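Local coordinates for 2-oxoadipate dioxygenase/decarboxylase (Pseudomonas putida, PDB 6W1G), which catalyses the iron(II)- and O2-dependent decarboxylation and hydroxylation of 2-oxoadipate to (R)-2-hydroxyglutarate in the bacterial breakdown of D-lysine, at residues Val28-Tyr31 against Gly32-Leu35; Val52-Ala55 against Leu56-Gly60; Ile165-Cys168 against Glu169-Gly172. All blocks are in the same frame, centred on the assembly; numbering follows the deposited sequence.

Contact 1 of 3, residues Val28-Tyr31 against Gly32-Leu35; sequences VPLY and GTLL
Gly32 follows Tyr31 in the first turn of helix 29-48, and its N lies 3.7 Å from Tyr31 CG, oblique to the ring. Thr33 comes next and begins the regular i to i+4 bonding. Its N donates to Pro29 O over a rather long 3.3 Å. The side chains of Thr33 and Leu30 run side by side in the same direction.

Leu34 N bonds to Leu30 O at 2.9 Å. Leu34 CB rests 3.4 Å from Tyr31 O, and the side chain packs on Phe269 of strand 264-275 and Pro229 of strand 226-229. Leu35 N donates to Tyr31 O. The Leu35 side chain then lies over one face of the Tyr31 ring in a CH-pi contact. Its CG is 4.1 Å from the ring centroid and 17° off the normal. Its two methyls spread over the same face toward the hydroxyl end, CD1 3.7 Å from Tyr31 CE2 and CD2 3.8 Å from Tyr31 OH. Tyr31 chi1 of 168° puts CG opposite the backbone N and swings the ring toward the next turn, where Leu35 can reach it.

This turn packs beside the metal site: Tyr31 touches Leu227, and its side chain is about 8 Å from that of the metal ligand His226. The phenol OH is hydrogen-bonded to Ser21 of helix 9-27, and Tyr24 of that helix meets the ring edge-to-face. Leu35 over one face and the edge-to-face Tyr24 would limit the turning of the ring, while the bond to Ser21 anchors its hydroxyl end and joins the start of helix 29-48 to helix 9-27.

Contact 2 of 3, residues Val52-Ala55 against Leu56-Gly60; sequences VAEA and LRWTG
Glu54 and Arg57 form a two-pronged salt bridge one turn apart on helix 50-59. Arg57 NH2 donates to Glu54 OE1 at 2.7 Å, and Arg57 NE donates to Glu54 OE2 at 2.8 Å. The grip is side-on, with one nitrogen for each oxygen. Both oxygens lie close to the guanidinium plane. OE1 uses its syn lone pair; OE2 is met on the syn side but out of the carboxylate plane. The two flat groups are nearly coplanar, 29° apart. Arg57 runs out extended and then bends at chi3 (67°), which turns its NE edge to the acid. Glu54 bends at chi2 to meet it.

A water extends the polar network. It donates to Glu54 OE1 and accepts from Trp58 NE1, each at 2.9 Å, and lies in the indole plane at the ring edge. Arg57 NH2 stands 3.4 Å above one face of the indole, offset toward the rim. The Trp58 ring also stacks with His390.

Four backbone bonds carry the helix through this turn, from Leu56 N to Val52 O up to Thr59 N to Ala55 O. Thr59 OG1 is hydrogen-bonded to Glu61. Gly60 is the first residue to leave helical angles, with positive phi.

The apolar contact is on another flank. Val52 and Leu56 point the same way, and CG1 of Val52 meets CD1 of Leu56 at 3.9 Å. They pack against Val45 and Met46 of helix 29-48.

Glu54 OE1 takes two donors, one charged and one from water. This would probably stabilise its negative charge and would hold the carboxylate against Arg57, linked to Trp58 through the water.

Contact 3 of 3, residues Ile165-Cys168 against Glu169-Gly172; sequences IAQC and EREG
Ile165-Cys168 and Glu169-Gly172 form the last turns of helix 159-171. Four successive i to i+4 bonds join them. They start with Glu169 N to Ile165 O at 3.0 Å and finish with Gly172 N to Cys168 O at 2.8 Å. The last is the most bent at its hydrogen, 142°. Gly172 leaves the helix with positive phi.

Glu169 lies alongside Ile165, pointing the same way, and its OE2 rests 3.5 Å from Ile165 CG2. The same oxygen makes a salt bridge to Arg86 of helix 78-90, on which Ile165 also packs.

In Arg170 a nearly eclipsed chi3 (13°) folds the chain back, perhaps influenced by a crystal contact. One guanidinium face lies over Gln167 CA, 3.6 Å from Arg170 NH2. Arg170 NH1 donates to Glu171 OE2 at 2.9 Å, and this oxygen receives the bond through its anti lone pair. Glu171 CG, beside the backbone N (chi1 -59°), comes within 4.2 Å of Gln167 CG; the bend at chi2 then carries the carboxylate round to Arg170. The Gln167 amide goes on to Asp178 through NE2.

Glu171 pairs with the adjacent Arg170 on an exposed surface, where solvent would probably weaken the bridge, whereas Glu169 ties the helix to helix 78-90.

Overall arrangement
The three contacts are turns of separate helices and do not touch. Contact 1 begins helix 29-48 and contact 2 ends helix 50-59, the next helix in the chain. Their centres are about 27 Å apart. Contact 3 closes helix 159-171 at the surface, about 36 Å from contact 1 and about 37 Å from contact 2, centre to centre. Contact 1 alone lies near the metal site, where His70, His226 and Glu294 hold nickel in this crystal. The Leu34 side chain is about 7 Å from that of Glu294 and about 11 Å from the nickel ion. Contacts 2 and 3 are structural and remote from the active site.

Contact 1 of 3, residues Val28-Tyr31 against Gly32-Leu35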
ATOM      1  N   VAL A  28      -3.159  15.458 -12.390  1.00 11.65           N
ATOM      2  CA  VAL A  28      -3.376  16.036 -11.071  1.00 11.54           C
ATOM      3  C   VAL A  28      -2.111  16.794 -10.677  1.00 12.16           C
ATOM      4  O   VAL A  28      -1.232  16.261  -9.960  1.00 12.10           O
ATOM      5  CB  VAL A  28      -3.751  14.952 -10.039  1.00 12.07           C
ATOM      6  CG1 VAL A  28      -4.001  15.529  -8.679  1.00 12.31           C
ATOM      7  CG2 VAL A  28      -4.971  14.173 -10.507  1.00 13.62           C
ATOM      8  N   PRO A  29      -1.985  18.070 -11.065  1.00 11.43           N
ATOM      9  CA  PRO A  29      -0.715  18.794 -10.829  1.00 12.56           C
ATOM     10  C   PRO A  29      -0.306  18.861  -9.370  1.00 12.32           C
ATOM     11  O   PRO A  29       0.900  18.877  -9.080  1.00 13.11           O
ATOM     12  CB  PRO A  29      -1.008  20.187 -11.400  1.00 16.43           C
ATOM     13  CG  PRO A  29      -2.059  20.014 -12.339  1.00 16.78           C
ATOM     14  CD  PRO A  29      -2.869  18.786 -11.991  1.00 12.96           C
ATOM     15  N   LEU A  30      -1.251  18.901  -8.433  1.00 12.41           N
ATOM     16  CA  LEU A  30      -0.881  18.993  -7.015  1.00 12.72           C
ATOM     17  C   LEU A  30      -0.178  17.753  -6.516  1.00 12.82           C
ATOM     18  O   LEU A  30       0.528  17.832  -5.503  1.00 13.86           O
ATOM     19  CB  LEU A  30      -2.123  19.370  -6.182  1.00 13.97           C
ATOM     20  CG  LEU A  30      -2.495  20.864  -6.195  1.00 17.50           C
ATOM     21  CD1 LEU A  30      -3.885  21.126  -5.631  1.00 19.63           C
ATOM     22  CD2 LEU A  30      -1.476  21.760  -5.457  1.00 18.96           C
ATOM     23  N   TYR A  31      -0.310  16.615  -7.212  1.00 12.94           N
ATOM     24  CA  TYR A  31       0.511  15.450  -6.900  1.00 12.70           C
ATOM     25  C   TYR A  31       1.984  15.737  -7.161  1.00 12.39           C
ATOM     26  O   TYR A  31       2.851  15.344  -6.384  1.00 13.44           O
ATOM     27  CB  TYR A  31       0.015  14.244  -7.683  1.00 13.41           C
ATOM     28  CG  TYR A  31       0.941  13.071  -7.652  1.00 12.01           C
ATOM     29  CD1 TYR A  31       0.990  12.208  -6.569  1.00 12.34           C
ATOM     30  CD2 TYR A  31       1.735  12.795  -8.742  1.00 11.90           C
ATOM     31  CE1 TYR A  31       1.803  11.083  -6.607  1.00 12.65           C
ATOM     32  CE2 TYR A  31       2.552  11.706  -8.788  1.00 12.97           C
ATOM     33  CZ  TYR A  31       2.586  10.832  -7.720  1.00 12.51           C
ATOM     34  OH  TYR A  31       3.426   9.734  -7.725  1.00 14.19           O
ATOM     35  N   GLY A  32       2.304  16.436  -8.250  1.00 13.92           N
ATOM     36  CA  GLY A  32       3.670  16.866  -8.447  1.00 13.93           C
ATOM     37  C   GLY A  32       4.180  17.781  -7.345  1.00 14.07           C
ATOM     38  O   GLY A  32       5.335  17.660  -6.905  1.00 14.90           O
ATOM     39  N   THR A  33       3.335  18.722  -6.895  1.00 14.44           N
ATOM     40  CA  THR A  33       3.685  19.554  -5.748  1.00 15.30           C
ATOM     41  C   THR A  33       3.973  18.697  -4.527  1.00 14.15           C
ATOM     42  O   THR A  33       4.963  18.934  -3.822  1.00 15.40           O
ATOM     43  CB  THR A  33       2.525  20.507  -5.508  1.00 16.50           C
ATOM     44  OG1 THR A  33       2.253  21.210  -6.724  1.00 17.73           O
ATOM     45  CG2 THR A  33       2.871  21.477  -4.410  1.00 18.38           C
ATOM     46  N   LEU A  34       3.117  17.722  -4.257  1.00 13.51           N
ATOM     47  CA  LEU A  34       3.371  16.825  -3.140  1.00 13.04           C
ATOM     48  C   LEU A  34       4.708  16.104  -3.273  1.00 12.85           C
ATOM     49  O   LEU A  34       5.463  15.968  -2.302  1.00 13.32           O
ATOM     50  CB  LEU A  34       2.237  15.808  -3.023  1.00 13.24           C
ATOM     51  CG  LEU A  34       2.408  14.787  -1.897  1.00 13.96           C
ATOM     52  CD1 LEU A  34       2.348  15.427  -0.539  1.00 15.78           C
ATOM     53  CD2 LEU A  34       1.349  13.719  -2.035  1.00 14.58           C
ATOM     54  N   LEU A  35       5.013  15.599  -4.458  1.00 13.51           N
ATOM     55  CA  LEU A  35       6.278  14.900  -4.637  1.00 13.74           C
ATOM     56  C   LEU A  35       7.477  15.777  -4.318  1.00 14.33           C
ATOM     57  O   LEU A  35       8.475  15.304  -3.751  1.00 14.01           O
ATOM     58  CB  LEU A  35       6.442  14.341  -6.040  1.00 13.28           C
ATOM     59  CG  LEU A  35       5.498  13.236  -6.463  1.00 14.76           C
ATOM     60  CD1 LEU A  35       5.920  12.778  -7.846  1.00 16.19           C
ATOM     61  CD2 LEU A  35       5.444  12.137  -5.520  1.00 17.44           C
TER

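Contact 2 of 3, residues Val52-Ala55 against Leu56-Gly60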
ATOM      1  N   VAL A  52      17.990   7.048  11.423  1.00 14.24           N
ATOM      2  CA  VAL A  52      17.088   6.753  10.312  1.00 14.15           C
ATOM      3  C   VAL A  52      17.881   6.475   9.047  1.00 13.39           C
ATOM      4  O   VAL A  52      17.630   5.498   8.332  1.00 13.42           O
ATOM      5  CB  VAL A  52      16.044   7.862  10.127  1.00 15.50           C
ATOM      6  CG1 VAL A  52      15.246   7.615   8.866  1.00 16.61           C
ATOM      7  CG2 VAL A  52      15.145   7.932  11.375  1.00 16.76           C
ATOM      8  N   ALA A  53      18.862   7.328   8.736  1.00 13.30           N
ATOM      9  CA  ALA A  53      19.710   7.089   7.581  1.00 15.24           C
ATOM     10  C   ALA A  53      20.355   5.701   7.652  1.00 12.89           C
ATOM     11  O   ALA A  53      20.407   4.999   6.650  1.00 13.98           O
ATOM     12  CB  ALA A  53      20.763   8.185   7.451  1.00 15.66           C
ATOM     13  N   GLU A  54      20.873   5.331   8.820  1.00 13.23           N
ATOM     14  CA  GLU A  54      21.493   4.017   8.959  1.00 13.37           C
ATOM     15  C   GLU A  54      20.478   2.907   8.780  1.00 12.13           C
ATOM     16  O   GLU A  54      20.773   1.916   8.123  1.00 12.57           O
ATOM     17  CB  GLU A  54      22.154   3.903  10.324  1.00 15.88           C
ATOM     18  CG  GLU A  54      23.641   4.307  10.284  1.00 18.79           C
ATOM     19  CD  GLU A  54      24.487   3.479   9.284  1.00 20.04           C
ATOM     20  OE1 GLU A  54      24.823   2.295   9.576  1.00 23.42           O
ATOM     21  OE2 GLU A  54      24.796   3.986   8.181  1.00 22.82           O
ATOM     22  N   ALA A  55      19.292   3.030   9.380  1.00 12.31           N
ATOM     23  CA  ALA A  55      18.270   2.009   9.236  1.00 12.39           C
ATOM     24  C   ALA A  55      17.971   1.746   7.768  1.00 12.12           C
ATOM     25  O   ALA A  55      17.882   0.589   7.327  1.00 13.25           O
ATOM     26  CB  ALA A  55      17.015   2.389  10.017  1.00 13.34           C
ATOM     27  N   LEU A  56      17.794   2.830   7.002  1.00 11.61           N
ATOM     28  CA  LEU A  56      17.454   2.673   5.601  1.00 12.54           C
ATOM     29  C   LEU A  56      18.613   2.123   4.785  1.00 11.62           C
ATOM     30  O   LEU A  56      18.400   1.440   3.767  1.00 13.09           O
ATOM     31  CB  LEU A  56      16.979   4.020   5.043  1.00 13.56           C
ATOM     32  CG  LEU A  56      15.753   4.627   5.688  1.00 14.38           C
ATOM     33  CD1 LEU A  56      15.608   6.069   5.313  1.00 16.34           C
ATOM     34  CD2 LEU A  56      14.480   3.862   5.292  1.00 17.50           C
ATOM     35  N   ARG A  57      19.852   2.376   5.203  1.00 12.06           N
ATOM     36  CA  ARG A  57      21.000   1.762   4.557  1.00 12.93           C
ATOM     37  C   ARG A  57      21.066   0.258   4.841  1.00 12.11           C
ATOM     38  O   ARG A  57      21.206  -0.531   3.911  1.00 13.85           O
ATOM     39  CB  ARG A  57      22.294   2.435   5.037  1.00 14.54           C
ATOM     40  CG  ARG A  57      23.518   1.884   4.383  1.00 18.28           C
ATOM     41  CD  ARG A  57      24.833   2.364   4.968  1.00 21.78           C
ATOM     42  NE  ARG A  57      25.094   1.900   6.319  1.00 22.77           N
ATOM     43  CZ  ARG A  57      25.546   0.691   6.634  1.00 26.90           C
ATOM     44  NH1 ARG A  57      25.790  -0.237   5.702  1.00 29.72           N
ATOM     45  NH2 ARG A  57      25.753   0.416   7.903  1.00 26.12           N
ATOM     46  N   TRP A  58      20.903  -0.146   6.104  1.00 11.02           N
ATOM     47  CA  TRP A  58      20.972  -1.566   6.444  1.00 11.42           C
ATOM     48  C   TRP A  58      20.001  -2.355   5.599  1.00 11.31           C
ATOM     49  O   TRP A  58      20.320  -3.450   5.130  1.00 12.52           O
ATOM     50  CB  TRP A  58      20.668  -1.820   7.920  1.00 11.47           C
ATOM     51  CG  TRP A  58      21.803  -1.527   8.828  1.00 11.33           C
ATOM     52  CD1 TRP A  58      21.910  -0.513   9.713  1.00 12.17           C
ATOM     53  CD2 TRP A  58      23.019  -2.291   8.960  1.00 11.45           C
ATOM     54  NE1 TRP A  58      23.116  -0.557  10.400  1.00 13.18           N
ATOM     55  CE2 TRP A  58      23.809  -1.644   9.927  1.00 12.51           C
ATOM     56  CE3 TRP A  58      23.508  -3.444   8.347  1.00 12.59           C
ATOM     57  CZ2 TRP A  58      25.073  -2.129  10.303  1.00 14.17           C
ATOM     58  CZ3 TRP A  58      24.750  -3.919   8.717  1.00 13.99           C
ATOM     59  CH2 TRP A  58      25.502  -3.261   9.664  1.00 14.93           C
ATOM     60  N   THR A  59      18.762  -1.881   5.498  1.00 10.55           N
ATOM     61  CA  THR A  59      17.710  -2.676   4.881  1.00 11.34           C
ATOM     62  C   THR A  59      17.648  -2.512   3.375  1.00 11.87           C
ATOM     63  O   THR A  59      16.879  -3.212   2.723  1.00 14.58           O
ATOM     64  CB  THR A  59      16.360  -2.274   5.455  1.00 11.76           C
ATOM     65  OG1 THR A  59      16.114  -0.928   5.084  1.00 12.48           O
ATOM     66  CG2 THR A  59      16.275  -2.452   6.962  1.00 12.48           C
ATOM     67  N   GLY A  60      18.417  -1.586   2.836  1.00 12.15           N
ATOM     68  CA  GLY A  60      18.381  -1.255   1.443  1.00 14.01           C
ATOM     69  C   GLY A  60      17.235  -0.369   1.039  1.00 12.86           C
ATOM     70  O   GLY A  60      17.167   0.028  -0.140  1.00 15.29           O
TER
HETATM   71  O   HOH W   1      24.128   1.434  12.256  1.00 18.37           O

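Contact 3 of 3, residues Ile165-Cys168 against Glu169-Gly172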
ATOM      1  N   ILE A 165      -0.672 -10.124 -21.864  1.00 10.77           N
ATOM      2  CA  ILE A 165      -0.851 -10.940 -20.660  1.00 10.86           C
ATOM      3  C   ILE A 165      -0.835 -12.422 -21.024  1.00 10.36           C
ATOM      4  O   ILE A 165      -0.121 -13.245 -20.429  1.00 11.50           O
ATOM      5  CB  ILE A 165      -2.141 -10.567 -19.928  1.00 11.65           C
ATOM      6  CG1 ILE A 165      -2.055  -9.135 -19.381  1.00 13.20           C
ATOM      7  CG2 ILE A 165      -2.415 -11.520 -18.794  1.00 14.01           C
ATOM      8  CD1 ILE A 165      -3.376  -8.583 -18.913  1.00 16.24           C
ATOM      9  N   ALA A 166      -1.600 -12.786 -22.060  1.00 10.70           N
ATOM     10  CA  ALA A 166      -1.662 -14.186 -22.490  1.00 12.20           C
ATOM     11  C   ALA A 166      -0.303 -14.661 -22.986  1.00 11.00           C
ATOM     12  O   ALA A 166       0.118 -15.802 -22.714  1.00 12.27           O
ATOM     13  CB  ALA A 166      -2.756 -14.358 -23.540  1.00 13.18           C
ATOM     14  N   GLN A 167       0.379 -13.817 -23.759  1.00 10.92           N
ATOM     15  CA  GLN A 167       1.702 -14.141 -24.266  1.00 10.96           C
ATOM     16  C   GLN A 167       2.688 -14.369 -23.128  1.00 10.60           C
ATOM     17  O   GLN A 167       3.467 -15.352 -23.130  1.00 11.99           O
ATOM     18  CB  GLN A 167       2.187 -13.029 -25.168  1.00 11.96           C
ATOM     19  CG  GLN A 167       3.522 -13.297 -25.779  1.00 12.10           C
ATOM     20  CD  GLN A 167       4.011 -12.133 -26.615  1.00 12.92           C
ATOM     21  OE1 GLN A 167       3.238 -11.524 -27.365  1.00 16.20           O
ATOM     22  NE2 GLN A 167       5.286 -11.861 -26.550  1.00 14.86           N
ATOM     23  N   CYS A 168       2.672 -13.482 -22.131  1.00 10.82           N
ATOM     24  CA  CYS A 168       3.564 -13.613 -20.985  1.00 10.89           C
ATOM     25  C   CYS A 168       3.350 -14.953 -20.306  1.00 10.89           C
ATOM     26  O   CYS A 168       4.307 -15.650 -19.949  1.00 12.86           O
ATOM     27  CB  CYS A 168       3.330 -12.451 -20.024  1.00 12.01           C
ATOM     28  SG  CYS A 168       4.434 -12.414 -18.660  1.00 14.23           S
ATOM     29  N   GLU A 169       2.074 -15.314 -20.091  1.00 11.03           N
ATOM     30  CA  GLU A 169       1.773 -16.574 -19.401  1.00 11.43           C
ATOM     31  C   GLU A 169       2.257 -17.768 -20.211  1.00 12.30           C
ATOM     32  O   GLU A 169       2.843 -18.706 -19.655  1.00 13.07           O
ATOM     33  CB  GLU A 169       0.277 -16.670 -19.142  1.00 12.30           C
ATOM     34  CG  GLU A 169      -0.234 -15.665 -18.182  1.00 12.91           C
ATOM     35  CD  GLU A 169      -1.751 -15.474 -18.162  1.00 14.96           C
ATOM     36  OE1 GLU A 169      -2.451 -16.070 -19.010  1.00 20.84           O
ATOM     37  OE2 GLU A 169      -2.253 -14.724 -17.310  1.00 15.73           O
ATOM     38  N   ARG A 170       2.005 -17.760 -21.519  1.00 11.85           N
ATOM     39  CA  ARG A 170       2.304 -18.921 -22.348  1.00 13.35           C
ATOM     40  C   ARG A 170       3.801 -19.109 -22.527  1.00 12.11           C
ATOM     41  O   ARG A 170       4.282 -20.254 -22.583  1.00 12.89           O
ATOM     42  CB  ARG A 170       1.622 -18.745 -23.723  1.00 19.05           C
ATOM     43  CG  ARG A 170       2.062 -19.704 -24.765  1.00 21.49           C
ATOM     44  CD  ARG A 170       1.371 -19.465 -26.060  1.00 28.78           C
ATOM     45  NE  ARG A 170       0.637 -18.224 -26.215  1.00 34.43           N
ATOM     46  CZ  ARG A 170       1.093 -17.133 -26.822  1.00 35.88           C
ATOM     47  NH1 ARG A 170       2.326 -17.063 -27.322  1.00 35.54           N
ATOM     48  NH2 ARG A 170       0.291 -16.098 -26.910  1.00 37.51           N
ATOM     49  N   GLU A 171       4.540 -18.004 -22.637  1.00 12.62           N
ATOM     50  CA  GLU A 171       5.945 -18.050 -22.990  1.00 12.65           C
ATOM     51  C   GLU A 171       6.858 -17.949 -21.784  1.00 13.53           C
ATOM     52  O   GLU A 171       8.016 -18.373 -21.862  1.00 15.74           O
ATOM     53  CB  GLU A 171       6.283 -16.908 -23.967  1.00 13.79           C
ATOM     54  CG  GLU A 171       5.482 -16.934 -25.272  1.00 14.63           C
ATOM     55  CD  GLU A 171       5.676 -18.228 -26.073  1.00 17.35           C
ATOM     56  OE1 GLU A 171       6.780 -18.797 -26.035  1.00 20.74           O
ATOM     57  OE2 GLU A 171       4.724 -18.661 -26.725  1.00 19.09           O
ATOM     58  N   GLY A 172       6.375 -17.395 -20.675  1.00 13.04           N
ATOM     59  CA  GLY A 172       7.151 -17.264 -19.458  1.00 14.14           C
ATOM     60  C   GLY A 172       7.768 -15.914 -19.216  1.00 13.91           C
ATOM     61  O   GLY A 172       8.670 -15.801 -18.371  1.00 16.95           O
TER